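Putative exported protein (PDB 4JGB) probably binds NAD(P) through a Rossmann-type domain and may act as an oxidoreductase on CH-NH groups, although its substrate is not established. Local coordinates at residues A[111-114]-A[118-121]; A[152-157]-A[196-201]. One frame throughout, in Å; residues are numbered along the deposited sequence.

From the N terminus, the first five strands of the Rossmann-type sheet precede both contacts in the sequence: strand 101-105 leads outward to interaction 1, which closes a short loop of three intervening residues at the surface, its centre about 18 Å from the centre of the chain. The chain then runs through helix 130-143 and returns to the sheet as strand 150-155. Interaction 2 closes a much longer loop, 38 residues between its segments, by setting that strand against helix 188-201 in the buried interior. The two loops follow in series and neither encloses the other. Although their centres lie about 19 Å apart, they touch where Leu-111 CD2 packs 3.8 Å from Ser-155 CB, joining the residue that leads into the hairpin to segment 152-157.

Interaction 1: residues A[111-114]-A[118-121]; sequences LEVA and QLVD
A small two-stranded antiparallel hairpin outside the main sheet, carrying a classic beta bulge in which Val-113 and Ala-114 both face Lys-117, brings 111-114 against 118-121. Glu-112 and Gln-118 form its non-hydrogen-bonded pair, with CA atoms 4.3 Å apart and side chains on the same face. Beside this pair, Leu-119 N donates to Leu-111 O at 2.8 Å. The donor sits almost straight ahead of the carbonyl, the C=O...N angle being 165°. The N-H...O angle of 149° leaves the bond somewhat bent. The same oxygen receives a CA-H...O approach from Gln-118 CA at 3.3 Å. Val-113 supplies the apolar part: its CG1, anti to the carbonyl carbon (chi1 -62°), lies 4.0 Å from Leu-119 N and reaches Leu-119 CD1 at 4.3 Å. The 3-10 segment 119-121 begins directly after the pair, with Asp-121 N bonded to Gln-118 O at 3.0 Å. Arg-137 of helix 130-143 hydrogen-bonds through NE to Gln-118 OE1 and salt-bridges through NH2 to Asp-121 OD2, tying the hairpin to that helix. The segments together bury 227 Å², mostly at Leu-111, Val-113, Gln-118 and Leu-119. Both closest approaches run to Leu-111 O, consistent with main-chain hydrogen bonding, more than the valine-leucine touch, setting the register.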
ATOM      1  N   LEU A 111       3.086  12.794  -2.102  1.00 14.13           N
ATOM      2  CA  LEU A 111       2.293  13.470  -1.080  1.00 14.29           C
ATOM      3  C   LEU A 111       2.135  14.941  -1.497  1.00 15.60           C
ATOM      4  O   LEU A 111       3.092  15.593  -1.944  1.00 16.07           O
ATOM      5  CB  LEU A 111       2.920  13.335   0.314  1.00 13.69           C
ATOM      6  CG  LEU A 111       3.038  11.920   0.927  1.00 12.98           C
ATOM      7  CD1 LEU A 111       3.803  11.992   2.237  1.00 12.89           C
ATOM      8  CD2 LEU A 111       1.658  11.297   1.149  1.00 12.63           C
ATOM      9  N   GLU A 112       0.925  15.453  -1.371  1.00 16.52           N
ATOM     10  CA  GLU A 112       0.628  16.800  -1.829  1.00 18.20           C
ATOM     11  C   GLU A 112       1.114  17.837  -0.829  1.00 18.62           C
ATOM     12  O   GLU A 112       0.771  17.754   0.343  1.00 18.93           O
ATOM     13  CB  GLU A 112      -0.873  16.920  -2.034  1.00 19.56           C
ATOM     14  CG  GLU A 112      -1.313  18.293  -2.468  1.00 22.71           C
ATOM     15  CD  GLU A 112      -2.735  18.275  -2.945  1.00 24.21           C
ATOM     16  OE1 GLU A 112      -2.971  17.777  -4.049  1.00 25.21           O
ATOM     17  OE2 GLU A 112      -3.612  18.739  -2.192  1.00 26.99           O
ATOM     18  N   VAL A 113       1.907  18.814  -1.274  1.00 19.68           N
ATOM     19  CA  VAL A 113       2.411  19.853  -0.356  1.00 20.68           C
ATOM     20  C   VAL A 113       1.597  21.144  -0.454  1.00 21.93           C
ATOM     21  O   VAL A 113       1.636  21.956   0.446  1.00 22.59           O
ATOM     22  CB  VAL A 113       3.922  20.167  -0.557  1.00 21.30           C
ATOM     23  CG1 VAL A 113       4.780  18.945  -0.267  1.00 20.03           C
ATOM     24  CG2 VAL A 113       4.211  20.703  -1.962  1.00 22.29           C
ATOM     25  N   ALA A 114       0.881  21.312  -1.566  1.00 22.59           N
ATOM     26  CA  ALA A 114       0.025  22.463  -1.875  1.00 24.29           C
ATOM     27  C   ALA A 114      -0.851  21.977  -3.027  1.00 25.28           C
ATOM     28  O   ALA A 114      -0.457  21.045  -3.721  1.00 24.31           O
ATOM     29  CB  ALA A 114       0.861  23.666  -2.318  1.00 24.85           C
ATOM     30  N   GLN A 118       3.258  18.227  -5.528  1.00 18.67           N
ATOM     31  CA  GLN A 118       3.722  17.040  -4.843  1.00 16.67           C
ATOM     32  C   GLN A 118       5.160  17.169  -4.281  1.00 15.91           C
ATOM     33  O   GLN A 118       5.980  17.925  -4.802  1.00 15.77           O
ATOM     34  CB  GLN A 118       3.650  15.851  -5.777  1.00 16.58           C
ATOM     35  CG  GLN A 118       2.209  15.400  -6.081  1.00 16.90           C
ATOM     36  CD  GLN A 118       2.148  14.157  -6.963  1.00 17.25           C
ATOM     37  OE1 GLN A 118       3.178  13.695  -7.490  1.00 17.38           O
ATOM     38  NE2 GLN A 118       0.933  13.587  -7.112  1.00 17.23           N
ATOM     39  N   LEU A 119       5.437  16.398  -3.227  1.00 14.06           N
ATOM     40  CA  LEU A 119       6.738  16.394  -2.589  1.00 13.85           C
ATOM     41  C   LEU A 119       7.920  16.178  -3.570  1.00 14.11           C
ATOM     42  O   LEU A 119       8.958  16.843  -3.462  1.00 13.97           O
ATOM     43  CB  LEU A 119       6.776  15.339  -1.468  1.00 12.86           C
ATOM     44  CG  LEU A 119       8.050  15.294  -0.603  1.00 12.90           C
ATOM     45  CD1 LEU A 119       8.349  16.601   0.107  1.00 12.96           C
ATOM     46  CD2 LEU A 119       7.947  14.129   0.382  1.00 11.99           C
ATOM     47  N   VAL A 120       7.757  15.248  -4.513  1.00 14.02           N
ATOM     48  CA  VAL A 120       8.855  14.915  -5.448  1.00 14.81           C
ATOM     49  C   VAL A 120       9.328  16.170  -6.186  1.00 15.94           C
ATOM     50  O   VAL A 120      10.508  16.282  -6.544  1.00 16.40           O
ATOM     51  CB  VAL A 120       8.434  13.842  -6.473  1.00 14.77           C
ATOM     52  CG1 VAL A 120       7.244  14.325  -7.311  1.00 14.52           C
ATOM     53  CG2 VAL A 120       9.618  13.455  -7.381  1.00 15.53           C
ATOM     54  N   ASP A 121       8.423  17.138  -6.369  1.00 16.55           N
ATOM     55  CA  ASP A 121       8.793  18.334  -7.133  1.00 18.46           C
ATOM     56  C   ASP A 121       9.332  19.477  -6.277  1.00 18.72           C
ATOM     57  O   ASP A 121       9.589  20.549  -6.825  1.00 19.29           O
ATOM     58  CB  ASP A 121       7.644  18.816  -8.021  1.00 19.06           C
ATOM     59  CG  ASP A 121       7.325  17.830  -9.108  1.00 19.90           C
ATOM     60  OD1 ASP A 121       8.300  17.248  -9.658  1.00 21.02           O
ATOM     61  OD2 ASP A 121       6.123  17.585  -9.372  1.00 19.53           O
TER

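Interaction 2: residues A[152-157]-A[196-201]; sequences TFFSPA and VDEIEQ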
ATOM      1  N   THR A 152      -7.570   2.148  -2.395  1.00 12.85           N
ATOM      2  CA  THR A 152      -6.909   3.157  -1.576  1.00 12.32           C
ATOM      3  C   THR A 152      -5.420   3.135  -1.913  1.00 11.47           C
ATOM      4  O   THR A 152      -4.800   2.067  -1.961  1.00 11.48           O
ATOM      5  CB  THR A 152      -7.106   2.877  -0.063  1.00 12.44           C
ATOM      6  OG1 THR A 152      -8.451   3.196   0.287  1.00 14.22           O
ATOM      7  CG2 THR A 152      -6.180   3.779   0.798  1.00 11.64           C
ATOM      8  N   PHE A 153      -4.847   4.306  -2.166  1.00 11.51           N
ATOM      9  CA  PHE A 153      -3.439   4.390  -2.503  1.00 11.71           C
ATOM     10  C   PHE A 153      -2.793   4.958  -1.248  1.00 11.84           C
ATOM     11  O   PHE A 153      -2.911   6.157  -0.985  1.00 12.46           O
ATOM     12  CB  PHE A 153      -3.307   5.310  -3.704  1.00 12.50           C
ATOM     13  CG  PHE A 153      -1.896   5.566  -4.165  1.00 12.82           C
ATOM     14  CD1 PHE A 153      -1.235   4.656  -4.997  1.00 12.96           C
ATOM     15  CD2 PHE A 153      -1.250   6.761  -3.830  1.00 13.13           C
ATOM     16  CE1 PHE A 153       0.055   4.936  -5.450  1.00 13.83           C
ATOM     17  CE2 PHE A 153       0.046   7.028  -4.271  1.00 13.47           C
ATOM     18  CZ  PHE A 153       0.697   6.115  -5.086  1.00 13.48           C
ATOM     19  N   PHE A 154      -2.183   4.089  -0.446  1.00 11.54           N
ATOM     20  CA  PHE A 154      -1.797   4.426   0.922  1.00 11.49           C
ATOM     21  C   PHE A 154      -0.297   4.704   1.017  1.00 11.53           C
ATOM     22  O   PHE A 154       0.452   3.777   1.253  1.00 11.90           O
ATOM     23  CB  PHE A 154      -2.183   3.293   1.924  1.00 11.19           C
ATOM     24  CG  PHE A 154      -2.433   3.796   3.347  1.00 11.74           C
ATOM     25  CD1 PHE A 154      -1.444   4.502   4.047  1.00 11.44           C
ATOM     26  CD2 PHE A 154      -3.660   3.590   3.969  1.00 11.90           C
ATOM     27  CE1 PHE A 154      -1.681   5.010   5.304  1.00 12.10           C
ATOM     28  CE2 PHE A 154      -3.901   4.072   5.247  1.00 12.70           C
ATOM     29  CZ  PHE A 154      -2.910   4.781   5.924  1.00 12.93           C
ATOM     30  N   SER A 155       0.138   5.962   0.840  1.00 11.66           N
ATOM     31  CA  SER A 155       1.579   6.301   0.866  1.00 11.84           C
ATOM     32  C   SER A 155       2.163   6.364   2.262  1.00 11.36           C
ATOM     33  O   SER A 155       1.534   6.928   3.159  1.00 11.21           O
ATOM     34  CB  SER A 155       1.872   7.653   0.178  1.00 12.57           C
ATOM     35  OG  SER A 155       1.408   7.620  -1.168  1.00 13.63           O
ATOM     36  N   PRO A 156       3.360   5.787   2.444  1.00 11.01           N
ATOM     37  CA  PRO A 156       4.108   5.935   3.682  1.00 11.34           C
ATOM     38  C   PRO A 156       4.559   7.369   3.786  1.00 11.75           C
ATOM     39  O   PRO A 156       4.568   8.101   2.778  1.00 11.09           O
ATOM     40  CB  PRO A 156       5.398   5.077   3.456  1.00 11.48           C
ATOM     41  CG  PRO A 156       5.157   4.275   2.225  1.00 11.79           C
ATOM     42  CD  PRO A 156       4.092   5.006   1.429  1.00 11.27           C
ATOM     43  N   ALA A 157       4.932   7.754   4.999  1.00 12.58           N
ATOM     44  CA  ALA A 157       5.610   9.013   5.225  1.00 13.94           C
ATOM     45  C   ALA A 157       6.970   9.026   4.510  1.00 14.41           C
ATOM     46  O   ALA A 157       7.463   7.977   4.092  1.00 14.31           O
ATOM     47  CB  ALA A 157       5.792   9.210   6.723  1.00 14.07           C
ATOM     48  N   VAL A 196      -3.962  -1.387   7.976  1.00  9.29           N
ATOM     49  CA  VAL A 196      -4.989  -2.374   8.328  1.00  9.57           C
ATOM     50  C   VAL A 196      -6.268  -1.687   8.886  1.00 10.31           C
ATOM     51  O   VAL A 196      -7.381  -2.167   8.644  1.00 10.58           O
ATOM     52  CB  VAL A 196      -4.424  -3.444   9.308  1.00  9.99           C
ATOM     53  CG1 VAL A 196      -5.538  -4.357   9.796  1.00 10.32           C
ATOM     54  CG2 VAL A 196      -3.296  -4.280   8.664  1.00  9.67           C
ATOM     55  N   ASP A 197      -6.130  -0.566   9.605  1.00 10.75           N
ATOM     56  CA  ASP A 197      -7.333   0.207  10.056  1.00 11.90           C
ATOM     57  C   ASP A 197      -8.107   0.633   8.800  1.00 11.88           C
ATOM     58  O   ASP A 197      -9.341   0.614   8.769  1.00 12.76           O
ATOM     59  CB  ASP A 197      -6.977   1.509  10.826  1.00 11.89           C
ATOM     60  CG  ASP A 197      -6.515   1.283  12.264  1.00 12.69           C
ATOM     61  OD1 ASP A 197      -6.685   0.200  12.854  1.00 12.86           O
ATOM     62  OD2 ASP A 197      -5.983   2.256  12.825  1.00 12.81           O
ATOM     63  N   GLU A 198      -7.379   1.012   7.761  1.00 11.75           N
ATOM     64  CA  GLU A 198      -8.008   1.538   6.552  1.00 11.76           C
ATOM     65  C   GLU A 198      -8.722   0.438   5.787  1.00 11.74           C
ATOM     66  O   GLU A 198      -9.807   0.655   5.246  1.00 12.05           O
ATOM     67  CB  GLU A 198      -7.016   2.306   5.650  1.00 11.58           C
ATOM     68  CG  GLU A 198      -7.616   2.851   4.331  1.00 11.90           C
ATOM     69  CD  GLU A 198      -8.953   3.599   4.501  1.00 13.14           C
ATOM     70  OE1 GLU A 198      -9.228   4.100   5.621  1.00 13.07           O
ATOM     71  OE2 GLU A 198      -9.728   3.703   3.506  1.00 13.62           O
ATOM     72  N   ILE A 199      -8.110  -0.743   5.758  1.00 11.61           N
ATOM     73  CA  ILE A 199      -8.774  -1.961   5.261  1.00 11.70           C
ATOM     74  C   ILE A 199     -10.126  -2.194   5.939  1.00 12.77           C
ATOM     75  O   ILE A 199     -11.100  -2.520   5.266  1.00 13.18           O
ATOM     76  CB  ILE A 199      -7.880  -3.217   5.410  1.00 11.60           C
ATOM     77  CG1 ILE A 199      -6.660  -3.111   4.471  1.00 10.62           C
ATOM     78  CG2 ILE A 199      -8.678  -4.499   5.134  1.00 12.03           C
ATOM     79  CD1 ILE A 199      -5.726  -4.301   4.524  1.00 10.52           C
ATOM     80  N   GLU A 200     -10.189  -2.008   7.253  1.00 13.42           N
ATOM     81  CA  GLU A 200     -11.433  -2.206   8.019  1.00 14.73           C
ATOM     82  C   GLU A 200     -12.395  -1.030   7.870  1.00 15.08           C
ATOM     83  O   GLU A 200     -13.575  -1.241   7.778  1.00 15.73           O
ATOM     84  CB  GLU A 200     -11.133  -2.370   9.508  1.00 15.71           C
ATOM     85  CG  GLU A 200     -10.459  -3.687   9.869  1.00 16.60           C
ATOM     86  CD  GLU A 200      -9.766  -3.620  11.217  1.00 17.77           C
ATOM     87  OE1 GLU A 200      -9.937  -2.608  11.938  1.00 17.69           O
ATOM     88  OE2 GLU A 200      -9.031  -4.581  11.543  1.00 18.16           O
ATOM     89  N   GLN A 201     -11.882   0.204   7.856  1.00 14.66           N
ATOM     90  CA  GLN A 201     -12.731   1.405   8.011  1.00 15.06           C
ATOM     91  C   GLN A 201     -13.169   2.086   6.730  1.00 14.74           C
ATOM     92  O   GLN A 201     -14.189   2.775   6.707  1.00 15.28           O
ATOM     93  CB  GLN A 201     -12.007   2.460   8.871  1.00 15.29           C
ATOM     94  CG  GLN A 201     -11.649   1.923  10.241  1.00 16.51           C
ATOM     95  CD  GLN A 201     -10.609   2.740  10.955  1.00 17.14           C
ATOM     96  OE1 GLN A 201     -10.009   3.657  10.390  1.00 16.80           O
ATOM     97  NE2 GLN A 201     -10.401   2.428  12.232  1.00 17.68           N
TER
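Segment 152-157, on strand 150-155, and segment 196-201, on helix 188-201, keep their backbones well apart, the nearest CA atoms being those of Thr-152 and Glu-198 at 8.4 Å, and side chains bridge the gap. Thr-152, Phe-154 and Glu-198 carry the whole contact, their CB atoms directed across it. Glu-198 CB meets the edge of the Phe-154 ring in its plane, 3.6 Å from CE2, and Glu-198 CG stands 4.0 Å from the same atom. Glu-198 CG also packs 3.9 Å from Thr-152 CG2, so the methylenes of the glutamate fit into the angle between the threonine methyl and the ring edge. Such strand-to-helix packing belongs to the Rossmann-type alpha/beta fold: helix 188-201 lies against the parallel part of the central sheet, where strand 150-155 runs between 101-105 and 207-212. Beyond CG, Glu-198 bends (chi2 48°), and its carboxylate plane is turned 47° from the phenyl ring. Its OE2 comes within 3.5 Å of Thr-152 OG1, without a hydrogen bond between them. Instead, OE2 forms a salt bridge with Arg-101 and accepts from Phe-204 N, while OE1 accepts from Arg-203 N, partners that would probably favour the ionised form of this buried carboxylate. Thr-152 OG1 donates to Phe-204 O and accepts from Arg-101 NH1.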